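Local coordinates for cyclic GMP-AMP synthase-like receptor (Tribolium castaneum, PDB 7LT2), which senses double-stranded RNA and in response makes the cyclic dinucleotide 2',3'-cGAMP from ATP and GTP in innate immunity, at residues T34-F46 with W137-L149. Sequence-based numbering, arbitrary orientation.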
loop_
_atom_site.group_PDB
_atom_site.type_symbol
_atom_site.label_atom_id
_atom_site.label_comp_id
_atom_site.label_asym_id
_atom_site.label_seq_id
_atom_site.Cartn_x
_atom_site.Cartn_y
_atom_site.Cartn_z
ATOM N N THR A 34 17.793 10.437 -0.197
ATOM C CA THR A 34 18.353 11.756 -0.479
ATOM C C THR A 34 17.309 12.846 -0.269
ATOM O O THR A 34 17.600 13.892 0.325
ATOM C CB THR A 34 18.894 11.813 -1.908
ATOM O OG1 THR A 34 19.869 10.780 -2.094
ATOM C CG2 THR A 34 19.544 13.167 -2.176
ATOM N N PHE A 35 16.082 12.611 -0.734
ATOM C CA PHE A 35 15.038 13.618 -0.586
ATOM C C PHE A 35 14.657 13.817 0.879
ATOM O O PHE A 35 14.488 14.957 1.330
ATOM C CB PHE A 35 13.813 13.230 -1.419
ATOM C CG PHE A 35 12.797 14.331 -1.536
ATOM C CD1 PHE A 35 12.870 15.252 -2.565
ATOM C CD2 PHE A 35 11.787 14.455 -0.602
ATOM C CE1 PHE A 35 11.941 16.274 -2.664
ATOM C CE2 PHE A 35 10.860 15.470 -0.694
ATOM C CZ PHE A 35 10.941 16.382 -1.729
ATOM N N VAL A 36 14.518 12.724 1.636
ATOM C CA VAL A 36 14.099 12.842 3.032
ATOM C C VAL A 36 15.197 13.492 3.865
ATOM O O VAL A 36 14.912 14.275 4.784
ATOM C CB VAL A 36 13.680 11.462 3.581
ATOM C CG1 VAL A 36 13.558 11.478 5.110
ATOM C CG2 VAL A 36 12.363 11.035 2.952
ATOM N N GLU A 37 16.465 13.201 3.550
ATOM C CA GLU A 37 17.560 13.873 4.249
ATOM C C GLU A 37 17.518 15.374 4.003
ATOM O O GLU A 37 17.786 16.169 4.914
ATOM C CB GLU A 37 18.913 13.298 3.820
ATOM C CG GLU A 37 19.262 11.978 4.484
ATOM C CD GLU A 37 19.389 12.107 5.997
ATOM O OE1 GLU A 37 20.085 13.032 6.465
ATOM O OE2 GLU A 37 18.787 11.285 6.716
ATOM N N GLN A 38 17.178 15.784 2.777
ATOM C CA GLN A 38 17.039 17.210 2.498
ATOM C C GLN A 38 15.842 17.799 3.232
ATOM O O GLN A 38 15.901 18.941 3.702
ATOM C CB GLN A 38 16.926 17.446 0.991
ATOM C CG GLN A 38 16.973 18.918 0.577
ATOM C CD GLN A 38 18.362 19.524 0.689
ATOM O OE1 GLN A 38 19.312 18.872 1.132
ATOM N NE2 GLN A 38 18.487 20.785 0.287
ATOM N N MET A 39 14.753 17.030 3.354
ATOM C CA MET A 39 13.605 17.483 4.138
ATOM C C MET A 39 14.006 17.809 5.574
ATOM O O MET A 39 13.542 18.805 6.145
ATOM C CB MET A 39 12.504 16.424 4.131
ATOM C CG MET A 39 11.777 16.253 2.805
ATOM S SD MET A 39 10.637 14.847 2.830
ATOM C CE MET A 39 9.443 15.373 4.062
ATOM N N LYS A 40 14.865 16.979 6.173
ATOM C CA LYS A 40 15.315 17.231 7.540
ATOM C C LYS A 40 16.041 18.566 7.656
ATOM O O LYS A 40 15.935 19.247 8.684
ATOM C CB LYS A 40 16.223 16.093 8.011
ATOM C CG LYS A 40 15.550 14.738 8.134
ATOM C CD LYS A 40 16.595 13.686 8.506
ATOM C CE LYS A 40 15.978 12.314 8.715
ATOM N NZ LYS A 40 17.039 11.297 9.012
ATOM N N THR A 41 16.791 18.960 6.619
ATOM C CA THR A 41 17.504 20.234 6.674
ATOM C C THR A 41 16.559 21.429 6.637
ATOM O O THR A 41 16.956 22.530 7.037
ATOM C CB THR A 41 18.505 20.363 5.522
ATOM O OG1 THR A 41 17.802 20.620 4.296
ATOM C CG2 THR A 41 19.334 19.103 5.380
ATOM N N GLN A 42 15.323 21.232 6.175
ATOM C CA GLN A 42 14.373 22.316 5.977
ATOM C C GLN A 42 13.414 22.518 7.143
ATOM O O GLN A 42 12.678 23.510 7.146
ATOM C CB GLN A 42 13.562 22.069 4.696
ATOM C CG GLN A 42 14.415 22.105 3.449
ATOM C CD GLN A 42 15.200 23.392 3.345
ATOM O OE1 GLN A 42 14.624 24.469 3.192
ATOM N NE2 GLN A 42 16.522 23.293 3.452
ATOM N N ASP A 43 13.401 21.617 8.128
ATOM C CA ASP A 43 12.460 21.745 9.232
ATOM C C ASP A 43 12.919 20.947 10.444
ATOM O O ASP A 43 12.828 19.712 10.452
ATOM C CB ASP A 43 11.064 21.288 8.809
ATOM C CG ASP A 43 9.997 21.716 9.791
ATOM O OD1 ASP A 43 9.664 22.919 9.817
ATOM O OD2 ASP A 43 9.496 20.857 10.543
ATOM N N PRO A 44 13.398 21.616 11.495
ATOM C CA PRO A 44 13.810 20.881 12.700
ATOM C C PRO A 44 12.693 20.064 13.329
ATOM O O PRO A 44 12.968 19.005 13.905
ATOM C CB PRO A 44 14.291 21.998 13.638
ATOM C CG PRO A 44 14.690 23.112 12.718
ATOM C CD PRO A 44 13.721 23.048 11.571
ATOM N N LEU A 45 11.443 20.524 13.252
ATOM C CA LEU A 45 10.346 19.745 13.817
ATOM C C LEU A 45 10.149 18.441 13.054
ATOM O O LEU A 45 9.891 17.397 13.665
ATOM C CB LEU A 45 9.057 20.568 13.823
ATOM C CG LEU A 45 7.806 19.882 14.387
ATOM C CD1 LEU A 45 8.053 19.270 15.761
ATOM C CD2 LEU A 45 6.646 20.878 14.446
ATOM N N PHE A 46 10.280 18.468 11.722
ATOM C CA PHE A 46 10.225 17.215 10.974
ATOM C C PHE A 46 11.368 16.297 11.366
ATOM O O PHE A 46 11.171 15.090 11.532
ATOM C CB PHE A 46 10.259 17.454 9.463
ATOM C CG PHE A 46 10.453 16.182 8.665
ATOM C CD1 PHE A 46 9.459 15.216 8.630
ATOM C CD2 PHE A 46 11.639 15.939 7.988
ATOM C CE1 PHE A 46 9.637 14.034 7.914
ATOM C CE2 PHE A 46 11.822 14.755 7.270
ATOM C CZ PHE A 46 10.818 13.809 7.235
ATOM N N TRP A 137 0.741 20.507 6.230
ATOM C CA TRP A 137 2.096 20.691 6.738
ATOM C C TRP A 137 3.106 19.929 5.892
ATOM O O TRP A 137 4.163 20.467 5.540
ATOM C CB TRP A 137 2.163 20.242 8.196
ATOM C CG TRP A 137 3.521 20.313 8.814
ATOM C CD1 TRP A 137 4.113 21.409 9.367
ATOM C CD2 TRP A 137 4.446 19.234 8.970
ATOM N NE1 TRP A 137 5.359 21.081 9.853
ATOM C CE2 TRP A 137 5.584 19.749 9.624
ATOM C CE3 TRP A 137 4.422 17.880 8.628
ATOM C CZ2 TRP A 137 6.690 18.961 9.932
ATOM C CZ3 TRP A 137 5.522 17.096 8.933
ATOM C CH2 TRP A 137 6.641 17.640 9.580
ATOM N N MET A 138 2.795 18.678 5.543
ATOM C CA MET A 138 3.725 17.891 4.740
ATOM C C MET A 138 3.849 18.452 3.326
ATOM O O MET A 138 4.953 18.514 2.775
ATOM C CB MET A 138 3.277 16.427 4.705
ATOM C CG MET A 138 4.160 15.523 3.862
ATOM S SD MET A 138 5.871 15.472 4.447
ATOM C CE MET A 138 5.695 14.521 5.950
ATOM N N GLU A 139 2.730 18.868 2.727
ATOM C CA GLU A 139 2.771 19.484 1.403
ATOM C C GLU A 139 3.677 20.711 1.399
ATOM O O GLU A 139 4.502 20.886 0.495
ATOM C CB GLU A 139 1.350 19.848 0.960
ATOM C CG GLU A 139 1.269 20.717 -0.277
ATOM C CD GLU A 139 -0.155 21.169 -0.573
ATOM O OE1 GLU A 139 -1.058 20.890 0.245
ATOM O OE2 GLU A 139 -0.371 21.809 -1.625
ATOM N N SER A 140 3.543 21.570 2.415
ATOM C CA SER A 140 4.401 22.746 2.513
ATOM C C SER A 140 5.869 22.354 2.641
ATOM O O SER A 140 6.736 22.936 1.978
ATOM C CB SER A 140 3.958 23.605 3.701
ATOM O OG SER A 140 4.864 24.664 3.936
ATOM N N LEU A 141 6.163 21.350 3.472
ATOM C CA LEU A 141 7.544 20.914 3.655
ATOM C C LEU A 141 8.122 20.326 2.371
ATOM O O LEU A 141 9.287 20.571 2.037
ATOM C CB LEU A 141 7.619 19.896 4.794
ATOM C CG LEU A 141 8.968 19.236 5.066
ATOM C CD1 LEU A 141 10.064 20.280 5.279
ATOM C CD2 LEU A 141 8.845 18.318 6.266
ATOM N N VAL A 142 7.323 19.552 1.635
ATOM C CA VAL A 142 7.794 18.996 0.371
ATOM C C VAL A 142 8.094 20.105 -0.634
ATOM O O VAL A 142 9.131 20.080 -1.309
ATOM C CB VAL A 142 6.774 17.978 -0.170
ATOM C CG1 VAL A 142 7.135 17.563 -1.590
ATOM C CG2 VAL A 142 6.736 16.757 0.751
ATOM N N GLN A 143 7.207 21.104 -0.737
ATOM C CA GLN A 143 7.456 22.239 -1.625
ATOM C C GLN A 143 8.730 22.976 -1.227
ATOM O O GLN A 143 9.566 23.306 -2.076
ATOM C CB GLN A 143 6.261 23.201 -1.605
ATOM C CG GLN A 143 4.976 22.651 -2.211
ATOM C CD GLN A 143 4.969 22.709 -3.728
ATOM O OE1 GLN A 143 5.971 23.048 -4.352
ATOM N NE2 GLN A 143 3.832 22.375 -4.327
ATOM N N LYS A 144 8.882 23.253 0.070
ATOM C CA LYS A 144 10.081 23.922 0.561
ATOM C C LYS A 144 11.334 23.155 0.167
ATOM O O LYS A 144 12.330 23.751 -0.264
ATOM C CB LYS A 144 9.991 24.077 2.081
ATOM C CG LYS A 144 11.059 24.947 2.709
ATOM C CD LYS A 144 10.864 25.006 4.217
ATOM C CE LYS A 144 11.899 25.907 4.878
ATOM N NZ LYS A 144 11.585 26.074 6.326
ATOM N N THR A 145 11.288 21.826 0.289
ATOM C CA THR A 145 12.434 20.979 -0.032
ATOM C C THR A 145 12.716 20.969 -1.530
ATOM O O THR A 145 13.872 21.105 -1.953
ATOM C CB THR A 145 12.175 19.563 0.482
ATOM O OG1 THR A 145 11.976 19.599 1.903
ATOM C CG2 THR A 145 13.351 18.648 0.165
ATOM N N LEU A 146 11.670 20.812 -2.351
ATOM C CA LEU A 146 11.849 20.818 -3.803
ATOM C C LEU A 146 12.554 22.084 -4.284
ATOM O O LEU A 146 13.365 22.033 -5.217
ATOM C CB LEU A 146 10.492 20.664 -4.493
ATOM C CG LEU A 146 9.807 19.297 -4.390
ATOM C CD1 LEU A 146 8.332 19.422 -4.746
ATOM C CD2 LEU A 146 10.483 18.287 -5.294
ATOM N N ASN A 147 12.267 23.229 -3.657
ATOM C CA ASN A 147 12.876 24.489 -4.077
ATOM C C ASN A 147 14.379 24.535 -3.840
ATOM O O ASN A 147 15.069 25.324 -4.500
ATOM C CB ASN A 147 12.228 25.675 -3.349
ATOM C CG ASN A 147 10.814 25.946 -3.810
ATOM O OD1 ASN A 147 10.425 25.582 -4.918
ATOM N ND2 ASN A 147 10.036 26.608 -2.960
ATOM N N THR A 148 14.903 23.726 -2.917
ATOM C CA THR A 148 16.327 23.742 -2.614
ATOM C C THR A 148 17.139 22.795 -3.488
ATOM O O THR A 148 18.370 22.799 -3.396
ATOM C CB THR A 148 16.569 23.388 -1.140
ATOM O OG1 THR A 148 16.258 22.004 -0.917
ATOM C CG2 THR A 148 15.709 24.251 -0.234
ATOM N N LEU A 149 16.493 21.995 -4.319
ATOM C CA LEU A 149 17.192 21.031 -5.151
ATOM C C LEU A 149 17.560 21.654 -6.488
ATOM O O LEU A 149 16.925 22.614 -6.935
ATOM C CB LEU A 149 16.318 19.796 -5.375
ATOM C CG LEU A 149 15.861 19.057 -4.115
ATOM C CD1 LEU A 149 15.000 17.855 -4.482
ATOM C CD2 LEU A 149 17.051 18.631 -3.275
HETATM O O HOH W 1 7.232 22.954 11.157
#
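T145 enters as a knob among F35, Q38, M39 and Q42, where helices 34-42 and 137-147 cross at 102° with their axes 9.1 Å apart. Its CG2, anti to the backbone N, lies over one face of the F35 ring in a CH-pi contact, 4.0 Å from the ring centroid, while L146 CD2 meets the ring edge. OG1 turns back and donates to L141 O, so the buried hydroxyl spends its proton inside its own helix; T145 N reaches the same oxygen from the opposite face of its plane. Farther along, M39 CE rests 3.6 Å from M138 SD and also touches L141 CD2, which packs against F46 CG. Polar bonds line the outer side: Q38 NE2 donates almost straight (171°) to T148 OG1 at 2.8 Å. K144, extended beyond CG, donates from NZ to Q42 O in its carbonyl plane, 2.9 Å away. D43 N-caps helix 44-49, its OD2 accepting from F46 N, and a water joins D43 OD1 to W137 NE1. On the sheet side, F35 and V142 touch L194, and M138 touches I75 and A196. The crossed helices thus pack onto the central beta-sheet of the Mab-21 nucleotidyltransferase fold, whose strands 70-77 and 188-200 carry the probable metal-binding acidic residues.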